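Local coordinates for protein CAS3 Metal dependent phosphohydrolase (Methanocaldococcus jannaschii, PDB 3S4L) that cleaves single-stranded DNA with the help of magnesium, and single-stranded RNA, as the HD nuclease of a CRISPR antiviral defence system, at residues K37-A42 and E53-F58; L62-D67 and K165-S170; I102-F107 and N111-G116; D161-K164 and S170-D173. All coordinates share one frame; numbering follows the deposited sequence.

Contact 1 of 4, residues K37-A42 and E53-F58; sequences KTIKRA and EKVDEF
V55 of helix 52-65 points its forked side chain at I39 and K40 of helix 36-43, making a small helix-to-helix packing contact of the mainly helical HD domain. The two methyls of the valine divide the work. CG1 lies anti to the backbone N (chi1 170°) and is directed at I39, where CG2 of the isoleucine meets it at 3.7 Å; the two branched side chains cross obliquely, methyl against methyl. I39 stands with CG1 beside its backbone N and CG2 anti to it; the short branch, CG2, is thereby the one presented to V55. Two beta-branched residues suit this place, because both are compact and stiff close to the main chain. Around them the packing continues: I39 also rests on M59 and on L211 of helix 204-215, and F58, one turn on from V55, touches L211 as well. K40 stands at the margin. It lends the near part of its aliphatic chain and carries its ammonium away, toward E44, with which it forms a long, weak ion pair. The backbone CA atoms of K40 and V55 are 6.2 Å apart, and the second valine methyl, V55 CG2, sits 3.9 Å from K40 CB.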
loop_
_atom_site.group_PDB
_atom_site.type_symbol
_atom_site.label_atom_id
_atom_site.label_comp_id
_atom_site.label_asym_id
_atom_site.label_seq_id
_atom_site.Cartn_x
_atom_site.Cartn_y
_atom_site.Cartn_z
ATOM N N LYS A 37 -11.414 -2.762 -17.124
ATOM C CA LYS A 37 -12.876 -2.788 -17.039
ATOM C C LYS A 37 -13.380 -3.416 -15.729
ATOM O O LYS A 37 -14.273 -2.866 -15.074
ATOM C CB LYS A 37 -13.498 -3.493 -18.246
ATOM C CG LYS A 37 -15.020 -3.486 -18.252
ATOM C CD LYS A 37 -15.531 -4.287 -19.440
ATOM C CE LYS A 37 -16.994 -4.663 -19.323
ATOM N NZ LYS A 37 -17.888 -3.698 -20.004
ATOM N N THR A 38 -12.804 -4.556 -15.354
ATOM C CA THR A 38 -13.237 -5.278 -14.159
ATOM C C THR A 38 -13.051 -4.417 -12.923
ATOM O O THR A 38 -13.948 -4.296 -12.097
ATOM C CB THR A 38 -12.464 -6.594 -13.990
ATOM O OG1 THR A 38 -12.654 -7.399 -15.160
ATOM C CG2 THR A 38 -12.967 -7.370 -12.776
ATOM N N ILE A 39 -11.886 -3.801 -12.807
ATOM C CA ILE A 39 -11.627 -2.909 -11.691
ATOM C C ILE A 39 -12.567 -1.693 -11.710
ATOM O O ILE A 39 -13.087 -1.301 -10.672
ATOM C CB ILE A 39 -10.173 -2.451 -11.694
ATOM C CG1 ILE A 39 -9.241 -3.665 -11.639
ATOM C CG2 ILE A 39 -9.912 -1.521 -10.524
ATOM C CD1 ILE A 39 -7.788 -3.327 -11.898
ATOM N N LYS A 40 -12.794 -1.099 -12.885
ATOM C CA LYS A 40 -13.704 0.048 -12.961
ATOM C C LYS A 40 -15.099 -0.307 -12.457
ATOM O O LYS A 40 -15.718 0.471 -11.718
ATOM C CB LYS A 40 -13.804 0.610 -14.376
ATOM C CG LYS A 40 -14.917 1.634 -14.577
ATOM C CD LYS A 40 -14.896 2.174 -16.010
ATOM C CE LYS A 40 -15.868 3.341 -16.195
ATOM N NZ LYS A 40 -17.281 2.894 -16.182
ATOM N N ARG A 41 -15.594 -1.480 -12.847
ATOM C CA ARG A 41 -16.958 -1.864 -12.490
ATOM C C ARG A 41 -17.096 -2.359 -11.043
ATOM O O ARG A 41 -18.179 -2.292 -10.462
ATOM C CB ARG A 41 -17.552 -2.847 -13.511
ATOM C CG ARG A 41 -18.198 -2.129 -14.706
ATOM C CD ARG A 41 -18.384 -3.031 -15.904
ATOM N NE ARG A 41 -19.794 -3.198 -16.255
ATOM C CZ ARG A 41 -20.538 -2.278 -16.867
ATOM N NH1 ARG A 41 -20.016 -1.100 -17.194
ATOM N NH2 ARG A 41 -21.815 -2.531 -17.142
ATOM N N ALA A 42 -15.994 -2.826 -10.468
ATOM C CA ALA A 42 -15.944 -3.206 -9.064
ATOM C C ALA A 42 -16.031 -1.957 -8.198
ATOM O O ALA A 42 -16.822 -1.912 -7.261
ATOM C CB ALA A 42 -14.657 -3.971 -8.761
ATOM N N GLU A 53 -9.084 5.855 -17.545
ATOM C CA GLU A 53 -7.770 6.449 -17.340
ATOM C C GLU A 53 -7.536 6.757 -15.862
ATOM O O GLU A 53 -6.411 6.662 -15.368
ATOM C CB GLU A 53 -7.590 7.698 -18.210
ATOM C CG GLU A 53 -6.824 7.437 -19.505
ATOM C CD GLU A 53 -7.520 8.006 -20.739
ATOM O OE1 GLU A 53 -6.848 8.695 -21.534
ATOM O OE2 GLU A 53 -8.735 7.760 -20.913
ATOM N N LYS A 54 -8.600 7.121 -15.154
ATOM C CA LYS A 54 -8.490 7.363 -13.717
ATOM C C LYS A 54 -8.129 6.065 -12.997
ATOM O O LYS A 54 -7.252 6.041 -12.128
ATOM C CB LYS A 54 -9.803 7.920 -13.163
ATOM C CG LYS A 54 -9.731 9.374 -12.757
ATOM C CD LYS A 54 -8.990 10.180 -13.803
ATOM N N VAL A 55 -8.814 4.988 -13.378
ATOM C CA VAL A 55 -8.637 3.671 -12.772
ATOM C C VAL A 55 -7.218 3.197 -12.959
ATOM O O VAL A 55 -6.644 2.545 -12.089
ATOM C CB VAL A 55 -9.581 2.639 -13.407
ATOM C CG1 VAL A 55 -9.215 1.237 -12.953
ATOM C CG2 VAL A 55 -11.035 2.977 -13.085
ATOM N N ASP A 56 -6.654 3.552 -14.106
ATOM C CA ASP A 56 -5.281 3.214 -14.441
ATOM C C ASP A 56 -4.316 3.923 -13.487
ATOM O O ASP A 56 -3.442 3.297 -12.873
ATOM C CB ASP A 56 -5.013 3.609 -15.916
ATOM C CG ASP A 56 -3.682 3.082 -16.447
ATOM O OD1 ASP A 56 -3.028 2.275 -15.755
ATOM O OD2 ASP A 56 -3.294 3.460 -17.572
ATOM N N GLU A 57 -4.471 5.239 -13.372
ATOM C CA GLU A 57 -3.670 6.030 -12.440
ATOM C C GLU A 57 -3.778 5.468 -11.032
ATOM O O GLU A 57 -2.781 5.366 -10.322
ATOM C CB GLU A 57 -4.140 7.484 -12.428
ATOM C CG GLU A 57 -4.037 8.179 -13.760
ATOM C CD GLU A 57 -4.829 9.472 -13.791
ATOM O OE1 GLU A 57 -4.927 10.132 -12.732
ATOM O OE2 GLU A 57 -5.361 9.823 -14.871
ATOM N N PHE A 58 -5.003 5.139 -10.629
ATOM C CA PHE A 58 -5.261 4.601 -9.297
ATOM C C PHE A 58 -4.459 3.315 -9.095
ATOM O O PHE A 58 -3.772 3.163 -8.087
ATOM C CB PHE A 58 -6.776 4.396 -9.094
ATOM C CG PHE A 58 -7.143 3.569 -7.887
ATOM C CD1 PHE A 58 -7.141 4.125 -6.614
ATOM C CD2 PHE A 58 -7.522 2.237 -8.030
ATOM C CE1 PHE A 58 -7.498 3.368 -5.494
ATOM C CE2 PHE A 58 -7.872 1.463 -6.915
ATOM C CZ PHE A 58 -7.868 2.036 -5.641
#

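Contact 2 of 4, residues L62-D67 and K165-S170; sequences LIKLHD and KLIGYS. With CA (calcium ion), chain C.
The HD motif that names this domain, H66-D67, follows K64 and L65 of helix 52-65, and these two pack on L166 and I167 in the last turn of helix 159-167. K64 lies extended beyond CG and runs alongside the L166 carbonyl: its CD is 3.3 Å from L166 O, and its NZ gives the same oxygen a weak hydrogen bond of 3.4 Å. L166 in turn is directed at helix 52-65, L166 CD2 coming 3.9 Å from K64 O. K64 is partly exposed, so its methylenes can pack without, probably, fully burying the charge. L65 and I167 supply the apolar part, crossing at about a right angle, L65 CD2 3.9 Å from I167 CG2. H66 ND1 donates to L62 O over 2.9 Å, a bent bond (136° at the hydrogen) to an oxygen that also takes H66 N. D67 OD2 binds the calcium at 2.3 Å, with H91, H123 and H124 completing the protein ligands, and D67 OD1 accepts from a calcium-bound water at 2.6 Å. Thus one carboxylate oxygen holds the metal directly and the other through water, while across the contact the lysine bond is weak and van der Waals packing carries most of the join.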
loop_
_atom_site.group_PDB
_atom_site.type_symbol
_atom_site.label_atom_id
_atom_site.label_comp_id
_atom_site.label_asym_id
_atom_site.label_seq_id
_atom_site.Cartn_x
_atom_site.Cartn_y
_atom_site.Cartn_z
ATOM N N LEU A 62 -1.193 2.142 -6.353
ATOM C CA LEU A 62 -1.137 0.934 -5.535
ATOM C C LEU A 62 0.118 0.152 -5.873
ATOM O O LEU A 62 0.796 -0.394 -4.999
ATOM C CB LEU A 62 -2.351 0.052 -5.811
ATOM C CG LEU A 62 -3.679 0.721 -5.526
ATOM C CD1 LEU A 62 -4.763 -0.349 -5.489
ATOM C CD2 LEU A 62 -3.596 1.478 -4.203
ATOM N N ILE A 63 0.413 0.090 -7.161
ATOM C CA ILE A 63 1.576 -0.622 -7.623
ATOM C C ILE A 63 2.802 0.050 -7.029
ATOM O O ILE A 63 3.673 -0.609 -6.465
ATOM C CB ILE A 63 1.622 -0.654 -9.167
ATOM C CG1 ILE A 63 0.542 -1.604 -9.699
ATOM C CG2 ILE A 63 3.002 -1.092 -9.673
ATOM C CD1 ILE A 63 0.187 -1.391 -11.151
ATOM N N LYS A 64 2.865 1.370 -7.114
ATOM C CA LYS A 64 4.070 2.046 -6.680
ATOM C C LYS A 64 4.227 2.078 -5.157
ATOM O O LYS A 64 5.335 2.113 -4.635
ATOM C CB LYS A 64 4.116 3.461 -7.261
ATOM C CG LYS A 64 4.308 3.505 -8.777
ATOM C CD LYS A 64 4.128 4.918 -9.306
ATOM C CE LYS A 64 4.566 5.033 -10.759
ATOM N NZ LYS A 64 4.227 6.388 -11.305
ATOM N N LEU A 65 3.120 2.068 -4.439
ATOM C CA LEU A 65 3.197 2.336 -3.020
ATOM C C LEU A 65 2.978 1.116 -2.133
ATOM O O LEU A 65 3.176 1.192 -0.917
ATOM C CB LEU A 65 2.204 3.437 -2.654
ATOM C CG LEU A 65 2.465 4.826 -3.240
ATOM C CD1 LEU A 65 1.386 5.795 -2.742
ATOM C CD2 LEU A 65 3.864 5.332 -2.854
ATOM N N HIS A 66 2.558 -0.009 -2.703
ATOM C CA HIS A 66 2.178 -1.103 -1.815
ATOM C C HIS A 66 3.356 -1.625 -0.971
ATOM O O HIS A 66 3.151 -2.167 0.112
ATOM C CB HIS A 66 1.430 -2.219 -2.545
ATOM C CG HIS A 66 2.291 -3.045 -3.439
ATOM N ND1 HIS A 66 2.693 -2.612 -4.683
ATOM C CD2 HIS A 66 2.821 -4.280 -3.278
ATOM C CE1 HIS A 66 3.436 -3.542 -5.248
ATOM N NE2 HIS A 66 3.523 -4.569 -4.418
ATOM N N ASP A 67 4.581 -1.444 -1.458
ATOM C CA ASP A 67 5.765 -1.803 -0.683
ATOM C C ASP A 67 6.572 -0.626 -0.175
ATOM O O ASP A 67 7.745 -0.794 0.196
ATOM C CB ASP A 67 6.680 -2.724 -1.494
ATOM C CG ASP A 67 6.203 -4.163 -1.492
ATOM O OD1 ASP A 67 6.595 -4.922 -2.406
ATOM O OD2 ASP A 67 5.431 -4.510 -0.569
ATOM N N LYS A 165 10.541 10.634 -6.396
ATOM C CA LYS A 165 10.937 9.772 -7.516
ATOM C C LYS A 165 9.797 8.842 -7.940
ATOM O O LYS A 165 9.586 8.595 -9.131
ATOM C CB LYS A 165 12.157 8.928 -7.135
ATOM C CG LYS A 165 13.469 9.341 -7.769
ATOM C CD LYS A 165 14.596 8.435 -7.291
ATOM C CE LYS A 165 14.651 8.400 -5.765
ATOM N NZ LYS A 165 15.738 7.529 -5.230
ATOM N N LEU A 166 9.072 8.330 -6.948
ATOM C CA LEU A 166 8.015 7.355 -7.169
ATOM C C LEU A 166 6.723 7.957 -7.698
ATOM O O LEU A 166 6.139 7.432 -8.644
ATOM C CB LEU A 166 7.692 6.620 -5.861
ATOM C CG LEU A 166 8.590 5.472 -5.413
ATOM C CD1 LEU A 166 8.511 5.276 -3.889
ATOM C CD2 LEU A 166 8.222 4.192 -6.151
ATOM N N ILE A 167 6.237 9.018 -7.055
ATOM C CA ILE A 167 4.884 9.502 -7.337
ATOM C C ILE A 167 4.857 10.972 -7.751
ATOM O O ILE A 167 3.819 11.497 -8.169
ATOM C CB ILE A 167 3.896 9.233 -6.171
ATOM C CG1 ILE A 167 4.318 9.986 -4.912
ATOM C CG2 ILE A 167 3.798 7.742 -5.888
ATOM C CD1 ILE A 167 3.164 10.664 -4.220
ATOM N N GLY A 168 6.002 11.632 -7.639
ATOM C CA GLY A 168 6.157 12.957 -8.202
ATOM C C GLY A 168 5.803 14.127 -7.307
ATOM O O GLY A 168 5.732 15.261 -7.781
ATOM N N TYR A 169 5.566 13.876 -6.024
ATOM C CA TYR A 169 5.437 14.994 -5.095
ATOM C C TYR A 169 5.669 14.667 -3.619
ATOM O O TYR A 169 6.177 13.596 -3.280
ATOM C CB TYR A 169 4.134 15.768 -5.303
ATOM C CG TYR A 169 2.889 14.937 -5.290
ATOM C CD1 TYR A 169 2.075 14.895 -4.168
ATOM C CD2 TYR A 169 2.522 14.192 -6.399
ATOM C CE1 TYR A 169 0.922 14.134 -4.150
ATOM C CE2 TYR A 169 1.371 13.422 -6.393
ATOM C CZ TYR A 169 0.576 13.399 -5.266
ATOM O OH TYR A 169 -0.567 12.638 -5.250
ATOM N N SER A 170 5.293 15.611 -2.756
ATOM C CA SER A 170 5.883 15.731 -1.421
ATOM C C SER A 170 4.963 15.372 -0.260
ATOM O O SER A 170 3.949 16.039 -0.034
ATOM C CB SER A 170 6.387 17.173 -1.249
ATOM O OG SER A 170 7.046 17.378 -0.017
HETATM CA CA CA C . 4.812 -6.508 0.279
HETATM O O HOH W 1 4.914 -6.860 -2.011
HETATM O O HOH W 2 7.253 -7.750 -0.405
#

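Contact 3 of 4, residues I102-F107 and N111-G116; sequences ILLKKF and NLAFIG
L103 and A113 bring helices 91-107 and 110-121 together, their CA atoms only 4.9 Å apart. Aliphatic packing accounts for most of the contact. L103 CB lies 3.7 Å from A113 CB, and its branch passes on to G116, where CD1 comes within 3.6 Å of G116 CA. Glycine suits that position because, with no side chain, it exposes its backbone to the leucine methyl. A113, on the same helix as G116, does the like: its CB reaches the main chain of helix 91-107, 3.7 Å from L104 N, and the CB of L104 flanks it more loosely. Small residues on one helix and a leucine on the other thus let the short axes approach to 8.2 Å.

A CH-pi contact forms the second kind. L112 lays its CD2 methyl over one face of the F107 ring, 4.2 Å from the ring centroid and 28° off the ring normal, nearer the CG end than the middle. The leucine CG stands anti to its backbone N (chi1 -177°), which carries CD2 across to the phenylalanine. K106 CG also lies against a face of this ring, toward its rim.

No hydrogen bond crosses between the segments; backbone bonds such as F107 N to L103 O serve each helix internally. L103 and L112 both go on to touch F58 of helix 52-65, so that helix packs against the pair. With 147° between their directions and only a brief connection, in which D109 OD1 receives L112 N, the segments form an antiparallel helical hairpin of the HD domain.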
loop_
_atom_site.group_PDB
_atom_site.type_symbol
_atom_site.label_atom_id
_atom_site.label_comp_id
_atom_site.label_asym_id
_atom_site.label_seq_id
_atom_site.Cartn_x
_atom_site.Cartn_y
_atom_site.Cartn_z
ATOM N N ILE A 102 -1.867 9.742 0.188
ATOM C CA ILE A 102 -1.557 10.069 -1.186
ATOM C C ILE A 102 -2.787 9.886 -2.089
ATOM O O ILE A 102 -3.044 10.739 -2.928
ATOM C CB ILE A 102 -0.324 9.310 -1.679
ATOM C CG1 ILE A 102 0.920 9.961 -1.070
ATOM C CG2 ILE A 102 -0.244 9.346 -3.216
ATOM C CD1 ILE A 102 2.017 9.002 -0.764
ATOM N N LEU A 103 -3.575 8.827 -1.894
ATOM C CA LEU A 103 -4.793 8.659 -2.693
ATOM C C LEU A 103 -5.795 9.779 -2.443
ATOM O O LEU A 103 -6.444 10.268 -3.371
ATOM C CB LEU A 103 -5.449 7.298 -2.448
ATOM C CG LEU A 103 -4.730 6.067 -3.017
ATOM C CD1 LEU A 103 -5.448 4.787 -2.559
ATOM C CD2 LEU A 103 -4.663 6.158 -4.548
ATOM N N LEU A 104 -5.925 10.183 -1.188
ATOM C CA LEU A 104 -6.885 11.217 -0.835
ATOM C C LEU A 104 -6.504 12.510 -1.538
ATOM O O LEU A 104 -7.366 13.217 -2.071
ATOM C CB LEU A 104 -6.909 11.446 0.677
ATOM C CG LEU A 104 -8.250 11.737 1.350
ATOM C CD1 LEU A 104 -8.036 12.629 2.565
ATOM C CD2 LEU A 104 -9.266 12.358 0.407
ATOM N N LYS A 105 -5.211 12.821 -1.544
ATOM C CA LYS A 105 -4.743 14.028 -2.233
ATOM C C LYS A 105 -5.054 13.976 -3.732
ATOM O O LYS A 105 -5.685 14.873 -4.280
ATOM C CB LYS A 105 -3.242 14.220 -2.034
ATOM C CG LYS A 105 -2.733 15.539 -2.563
ATOM C CD LYS A 105 -3.090 16.670 -1.628
ATOM C CE LYS A 105 -2.857 18.030 -2.286
ATOM N NZ LYS A 105 -1.749 18.001 -3.290
ATOM N N LYS A 106 -4.625 12.899 -4.378
ATOM C CA LYS A 106 -4.738 12.763 -5.828
ATOM C C LYS A 106 -6.182 12.735 -6.332
ATOM O O LYS A 106 -6.480 13.311 -7.376
ATOM C CB LYS A 106 -3.971 11.520 -6.318
ATOM C CG LYS A 106 -4.144 11.207 -7.808
ATOM C CD LYS A 106 -3.297 12.123 -8.694
ATOM C CE LYS A 106 -4.111 12.717 -9.856
ATOM N NZ LYS A 106 -3.299 13.619 -10.733
ATOM N N PHE A 107 -7.081 12.081 -5.600
ATOM C CA PHE A 107 -8.441 11.902 -6.098
ATOM C C PHE A 107 -9.558 12.574 -5.285
ATOM O O PHE A 107 -10.703 12.603 -5.733
ATOM C CB PHE A 107 -8.770 10.418 -6.235
ATOM C CG PHE A 107 -7.887 9.671 -7.200
ATOM C CD1 PHE A 107 -8.100 9.752 -8.575
ATOM C CD2 PHE A 107 -6.869 8.846 -6.733
ATOM C CE1 PHE A 107 -7.298 9.040 -9.464
ATOM C CE2 PHE A 107 -6.060 8.128 -7.624
ATOM C CZ PHE A 107 -6.279 8.225 -8.985
ATOM N N ASN A 111 -13.604 7.372 0.240
ATOM C CA ASN A 111 -13.876 5.947 0.063
ATOM C C ASN A 111 -12.839 5.256 -0.845
ATOM O O ASN A 111 -12.377 4.151 -0.548
ATOM C CB ASN A 111 -15.312 5.697 -0.421
ATOM C CG ASN A 111 -16.355 6.032 0.638
ATOM O OD1 ASN A 111 -16.025 6.517 1.719
ATOM N ND2 ASN A 111 -17.627 5.790 0.320
ATOM N N LEU A 112 -12.461 5.913 -1.938
ATOM C CA LEU A 112 -11.446 5.371 -2.840
ATOM C C LEU A 112 -10.104 5.203 -2.113
ATOM O O LEU A 112 -9.471 4.142 -2.185
ATOM C CB LEU A 112 -11.291 6.262 -4.081
ATOM C CG LEU A 112 -10.312 5.810 -5.168
ATOM C CD1 LEU A 112 -10.717 4.452 -5.759
ATOM C CD2 LEU A 112 -10.231 6.867 -6.258
ATOM N N ALA A 113 -9.685 6.241 -1.396
ATOM C CA ALA A 113 -8.435 6.197 -0.629
ATOM C C ALA A 113 -8.476 5.093 0.438
ATOM O O ALA A 113 -7.506 4.347 0.643
ATOM C CB ALA A 113 -8.182 7.547 0.010
ATOM N N PHE A 114 -9.609 4.980 1.122
ATOM C CA PHE A 114 -9.763 3.906 2.087
ATOM C C PHE A 114 -9.611 2.556 1.401
ATOM O O PHE A 114 -8.840 1.704 1.848
ATOM C CB PHE A 114 -11.116 3.976 2.804
ATOM C CG PHE A 114 -11.386 2.789 3.704
ATOM C CD1 PHE A 114 -12.166 1.723 3.263
ATOM C CD2 PHE A 114 -10.852 2.732 4.983
ATOM C CE1 PHE A 114 -12.418 0.623 4.098
ATOM C CE2 PHE A 114 -11.093 1.637 5.815
ATOM C CZ PHE A 114 -11.875 0.585 5.369
ATOM N N ILE A 115 -10.346 2.345 0.313
ATOM C CA ILE A 115 -10.329 1.033 -0.316
ATOM C C ILE A 115 -8.952 0.707 -0.897
ATOM O O ILE A 115 -8.529 -0.446 -0.912
ATOM C CB ILE A 115 -11.353 0.907 -1.426
ATOM C CG1 ILE A 115 -11.298 -0.493 -1.978
ATOM C CG2 ILE A 115 -10.988 1.790 -2.587
ATOM C CD1 ILE A 115 -11.862 -0.581 -3.341
ATOM N N GLY A 116 -8.259 1.724 -1.396
ATOM C CA GLY A 116 -6.914 1.519 -1.913
ATOM C C GLY A 116 -5.978 1.161 -0.776
ATOM O O GLY A 116 -5.209 0.214 -0.888
#

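Contact 4 of 4, residues D161-K164 and S170-D173; sequences DLIK and SIGD
S170 OG, on the residue that meets K164 across this contact, accepts the backbone N-H of G172, with 3.2 Å from S170 OG to G172 N and 143° at the hydrogen. Serine suits the place because its short hydroxyl can reach forward to the amide two residues on, which makes an ST turn; chi1 -177° puts OG beside the carbonyl carbon, where the chain runs on to G172. The hydroxyl is also close to E160 OE2; the position of S170 OG is less sure, so the bond to G172 is doubtful in detail. Another oxygen of the same glutamate, E160 OE1, takes a weak hydrogen bond from I171 N. The turn belongs to the loop that leaves helix 159-167 and doubles back along it within the HD domain, before helix 181-197. Across the contact the touching is apolar and light. I163 and I171 cross at about a right angle, each using CG1, and these carbons are 4.2 Å apart. Branched aliphatic chains serve well here, since I163 also rests on I68 while I171 goes on to Y98 and I102 of helix 91-107. K164 comes from the exposed side. Its chain bends at chi3 (-85°), which carries the far end over toward the loop, and CE stops 4.2 Å from S170 CB. The ammonium beyond makes a long, weak ion pair with E160 OE2.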
loop_
_atom_site.group_PDB
_atom_site.type_symbol
_atom_site.label_atom_id
_atom_site.label_comp_id
_atom_site.label_asym_id
_atom_site.label_seq_id
_atom_site.Cartn_x
_atom_site.Cartn_y
_atom_site.Cartn_z
ATOM N N ASP A 161 12.497 12.262 -0.787
ATOM C CA ASP A 161 13.031 12.203 -2.139
ATOM C C ASP A 161 12.568 10.931 -2.851
ATOM O O ASP A 161 12.104 10.985 -3.995
ATOM C CB ASP A 161 14.559 12.321 -2.125
ATOM C CG ASP A 161 15.240 11.197 -2.876
ATOM O OD1 ASP A 161 15.206 11.215 -4.126
ATOM O OD2 ASP A 161 15.812 10.301 -2.217
ATOM N N LEU A 162 12.662 9.795 -2.161
ATOM C CA LEU A 162 12.172 8.526 -2.704
ATOM C C LEU A 162 10.726 8.628 -3.181
ATOM O O LEU A 162 10.406 8.176 -4.282
ATOM C CB LEU A 162 12.308 7.394 -1.685
ATOM C CG LEU A 162 11.696 6.064 -2.134
ATOM C CD1 LEU A 162 12.467 5.485 -3.309
ATOM C CD2 LEU A 162 11.648 5.060 -0.987
ATOM N N ILE A 163 9.862 9.222 -2.359
ATOM C CA ILE A 163 8.454 9.372 -2.724
ATOM C C ILE A 163 8.313 10.241 -3.963
ATOM O O ILE A 163 7.513 9.954 -4.842
ATOM C CB ILE A 163 7.619 9.990 -1.597
ATOM C CG1 ILE A 163 7.393 8.970 -0.484
ATOM C CG2 ILE A 163 6.270 10.443 -2.134
ATOM C CD1 ILE A 163 6.609 7.752 -0.918
ATOM N N LYS A 164 9.101 11.306 -4.026
ATOM C CA LYS A 164 9.106 12.188 -5.184
ATOM C C LYS A 164 9.458 11.405 -6.450
ATOM O O LYS A 164 8.751 11.493 -7.456
ATOM C CB LYS A 164 10.080 13.344 -4.962
ATOM C CG LYS A 164 9.506 14.712 -5.299
ATOM C CD LYS A 164 10.316 15.853 -4.678
ATOM C CE LYS A 164 9.878 16.141 -3.245
ATOM N NZ LYS A 164 10.317 17.493 -2.777
ATOM N N SER A 170 5.293 15.611 -2.756
ATOM C CA SER A 170 5.883 15.731 -1.421
ATOM C C SER A 170 4.963 15.372 -0.260
ATOM O O SER A 170 3.949 16.039 -0.034
ATOM C CB SER A 170 6.387 17.173 -1.249
ATOM O OG SER A 170 7.046 17.378 -0.017
ATOM N N ILE A 171 5.334 14.330 0.486
ATOM C CA ILE A 171 4.631 13.978 1.724
ATOM C C ILE A 171 4.876 15.014 2.824
ATOM O O ILE A 171 4.399 14.861 3.947
ATOM C CB ILE A 171 5.002 12.570 2.268
ATOM C CG1 ILE A 171 6.467 12.227 1.961
ATOM C CG2 ILE A 171 4.057 11.513 1.712
ATOM C CD1 ILE A 171 7.449 12.911 2.898
ATOM N N GLY A 172 5.642 16.052 2.507
ATOM C CA GLY A 172 5.704 17.214 3.367
ATOM C C GLY A 172 4.386 17.948 3.214
ATOM O O GLY A 172 3.691 18.220 4.197
ATOM N N ASP A 173 4.031 18.238 1.963
ATOM C CA ASP A 173 2.816 18.979 1.639
ATOM C C ASP A 173 1.510 18.292 2.055
ATOM O O ASP A 173 0.439 18.876 1.899
#

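Overall arrangement
Contacts 1 and 3 are buried helix-to-helix packing without a hydrogen bond across, whereas contacts 2 and 4 are only partly buried and mix hydrocarbon with polar groups. Contact 2 lies nearest the centre of the chain, its own centre about 9 Å away, and contact 1, though buried, farthest, at about 17 Å. Helix 52-65 serves contact 1 in its first half and contact 2 near its end, where the metal-binding aspartate follows. F58 joins contacts 1 and 3, its CE1 lying 3.4 Å from L112 CD1. Contacts 2 and 4 share helix 159-167 and S170, and their centres are about 9 Å apart. I102 of helix 91-107 touches both of them, linking contact 3 to that side.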